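Local coordinates for ferric uptake regulation protein (Vibrio cholerae, PDB 2W57), which probably represses iron-uptake genes by binding their DNA as a metal-loaded dimer, so that transcription follows the iron supply, at residues H71-G76 and Y128-C133. Residues are numbered along the deposited sequence; the frame is centred on the assembly and turned at random.
Sequences HHFEGG and YLYGKC
Tyr128 (chi1 -61°) and Tyr130 (chi1 -52°) both set CG anti to their own carbonyl carbon, and because alternate strand residues share a face, the two phenol rings reach side by side toward His71, Phe73 and Glu74. The long, flat ring of Tyr128 carries a hydroxyl across to the other segment, where OH meets His71 ND1 at 2.6 Å in a hydrogen bond, the nitrogen in the plane of the phenol ring at its edge. Histidine has a second ring nitrogen, NE2, which hydrogen-bonds to the zinc ligand Glu81, consistent with a second-shell role. Along the CD1-CE1 side of the Tyr128 ring, Phe73 CE1 lies 3.4 Å from Tyr128 CE1, and with His71 the two rings make an aromatic cluster; an apolar ring suits this buried place. Tyr130 offers a broad face to Glu74, whose CB sits over it, offset toward the rim, in a CH-pi contact (3.8 Å to the centroid), while glutamate's charged end suits an exposed position. The contact joins the end of strand 68-72 and the residues just after it to strand 121-132, which lies beside strand 89-93 and pairs antiparallel with a strand of the second subunit, continuing the sheet across the dimer.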
loop_
_atom_site.group_PDB
_atom_site.type_symbol
_atom_site.label_atom_id
_atom_site.label_comp_id
_atom_site.label_asym_id
_atom_site.label_seq_id
_atom_site.Cartn_x
_atom_site.Cartn_y
_atom_site.Cartn_z
ATOM N N HIS A 71 -3.068 3.413 5.530
ATOM C CA HIS A 71 -1.935 2.648 5.012
ATOM C C HIS A 71 -2.419 1.447 4.216
ATOM O O HIS A 71 -3.297 0.714 4.675
ATOM C CB HIS A 71 -1.060 2.141 6.157
ATOM C CG HIS A 71 -0.445 3.225 6.981
ATOM N ND1 HIS A 71 0.694 3.901 6.592
ATOM C CD2 HIS A 71 -0.802 3.745 8.179
ATOM C CE1 HIS A 71 1.004 4.798 7.510
ATOM N NE2 HIS A 71 0.114 4.721 8.485
ATOM N N HIS A 72 -1.834 1.227 3.038
ATOM C CA HIS A 72 -2.158 0.045 2.232
ATOM C C HIS A 72 -1.118 -1.049 2.440
ATOM O O HIS A 72 0.017 -0.921 1.983
ATOM C CB HIS A 72 -2.216 0.412 0.764
ATOM C CG HIS A 72 -3.274 1.412 0.433
ATOM N ND1 HIS A 72 -4.517 1.047 -0.046
ATOM C CD2 HIS A 72 -3.271 2.766 0.487
ATOM C CE1 HIS A 72 -5.235 2.135 -0.264
ATOM N NE2 HIS A 72 -4.505 3.190 0.055
ATOM N N PHE A 73 -1.492 -2.121 3.132
ATOM C CA PHE A 73 -0.540 -3.189 3.461
ATOM C C PHE A 73 -0.347 -4.150 2.307
ATOM O O PHE A 73 -0.880 -3.929 1.217
ATOM C CB PHE A 73 -0.995 -3.944 4.703
ATOM C CG PHE A 73 -0.538 -3.325 5.980
ATOM C CD1 PHE A 73 0.080 -2.074 5.985
ATOM C CD2 PHE A 73 -0.750 -3.978 7.194
ATOM C CE1 PHE A 73 0.501 -1.492 7.171
ATOM C CE2 PHE A 73 -0.338 -3.397 8.394
ATOM C CZ PHE A 73 0.292 -2.154 8.383
ATOM N N GLU A 74 0.407 -5.221 2.557
ATOM C CA GLU A 74 0.749 -6.195 1.523
ATOM C C GLU A 74 -0.502 -6.823 0.937
ATOM O O GLU A 74 -1.300 -7.460 1.642
ATOM C CB GLU A 74 1.687 -7.286 2.057
ATOM C CG GLU A 74 2.475 -8.029 0.955
ATOM C CD GLU A 74 3.271 -9.231 1.493
ATOM O OE1 GLU A 74 3.460 -9.330 2.745
ATOM O OE2 GLU A 74 3.699 -10.080 0.654
ATOM N N GLY A 75 -0.659 -6.597 -0.364
ATOM C CA GLY A 75 -1.794 -7.094 -1.138
ATOM C C GLY A 75 -3.154 -7.150 -0.453
ATOM O O GLY A 75 -3.586 -8.219 -0.031
ATOM N N GLY A 76 -3.827 -6.007 -0.349
ATOM C CA GLY A 76 -5.237 -5.992 0.013
ATOM C C GLY A 76 -5.586 -5.085 1.169
ATOM O O GLY A 76 -6.280 -4.092 0.990
ATOM N N TYR A 128 7.466 -0.635 4.996
ATOM C CA TYR A 128 6.697 -1.715 5.611
ATOM C C TYR A 128 7.520 -2.989 5.629
ATOM O O TYR A 128 7.938 -3.480 4.584
ATOM C CB TYR A 128 5.382 -1.964 4.854
ATOM C CG TYR A 128 4.464 -0.774 4.843
ATOM C CD1 TYR A 128 3.701 -0.450 5.957
ATOM C CD2 TYR A 128 4.383 0.053 3.729
ATOM C CE1 TYR A 128 2.874 0.673 5.959
ATOM C CE2 TYR A 128 3.562 1.173 3.718
ATOM C CZ TYR A 128 2.812 1.479 4.832
ATOM O OH TYR A 128 1.991 2.589 4.823
ATOM N N LEU A 129 7.763 -3.514 6.821
ATOM C CA LEU A 129 8.462 -4.779 6.956
ATOM C C LEU A 129 7.437 -5.836 7.323
ATOM O O LEU A 129 6.642 -5.633 8.243
ATOM C CB LEU A 129 9.552 -4.676 8.030
ATOM C CG LEU A 129 10.536 -3.510 7.905
ATOM C CD1 LEU A 129 11.539 -3.489 9.057
ATOM C CD2 LEU A 129 11.262 -3.530 6.566
ATOM N N TYR A 130 7.423 -6.950 6.607
ATOM C CA TYR A 130 6.476 -8.016 6.931
ATOM C C TYR A 130 7.216 -9.281 7.367
ATOM O O TYR A 130 8.229 -9.637 6.774
ATOM C CB TYR A 130 5.556 -8.314 5.745
ATOM C CG TYR A 130 4.852 -7.107 5.145
ATOM C CD1 TYR A 130 3.594 -6.717 5.602
ATOM C CD2 TYR A 130 5.425 -6.376 4.099
ATOM C CE1 TYR A 130 2.926 -5.634 5.050
ATOM C CE2 TYR A 130 4.765 -5.286 3.541
ATOM C CZ TYR A 130 3.510 -4.924 4.025
ATOM O OH TYR A 130 2.834 -3.846 3.499
ATOM N N GLY A 131 6.714 -9.947 8.408
ATOM C CA GLY A 131 7.293 -11.221 8.860
ATOM C C GLY A 131 6.397 -12.102 9.724
ATOM O O GLY A 131 5.324 -11.662 10.163
ATOM N N LYS A 132 6.837 -13.345 9.968
ATOM C CA LYS A 132 6.119 -14.296 10.845
ATOM C C LYS A 132 6.444 -14.054 12.321
ATOM O O LYS A 132 7.618 -13.969 12.701
ATOM C CB LYS A 132 6.446 -15.767 10.496
ATOM C CG LYS A 132 6.096 -16.230 9.070
ATOM C CD LYS A 132 4.600 -16.519 8.899
ATOM C CE LYS A 132 4.170 -16.434 7.426
ATOM N NZ LYS A 132 2.680 -16.358 7.268
ATOM N N CYS A 133 5.403 -13.941 13.143
ATOM C CA CYS A 133 5.564 -13.850 14.594
ATOM C C CYS A 133 4.938 -15.071 15.258
ATOM O O CYS A 133 5.385 -15.503 16.323
ATOM C CB CYS A 133 4.915 -12.571 15.134
ATOM S SG CYS A 133 5.628 -11.073 14.444
#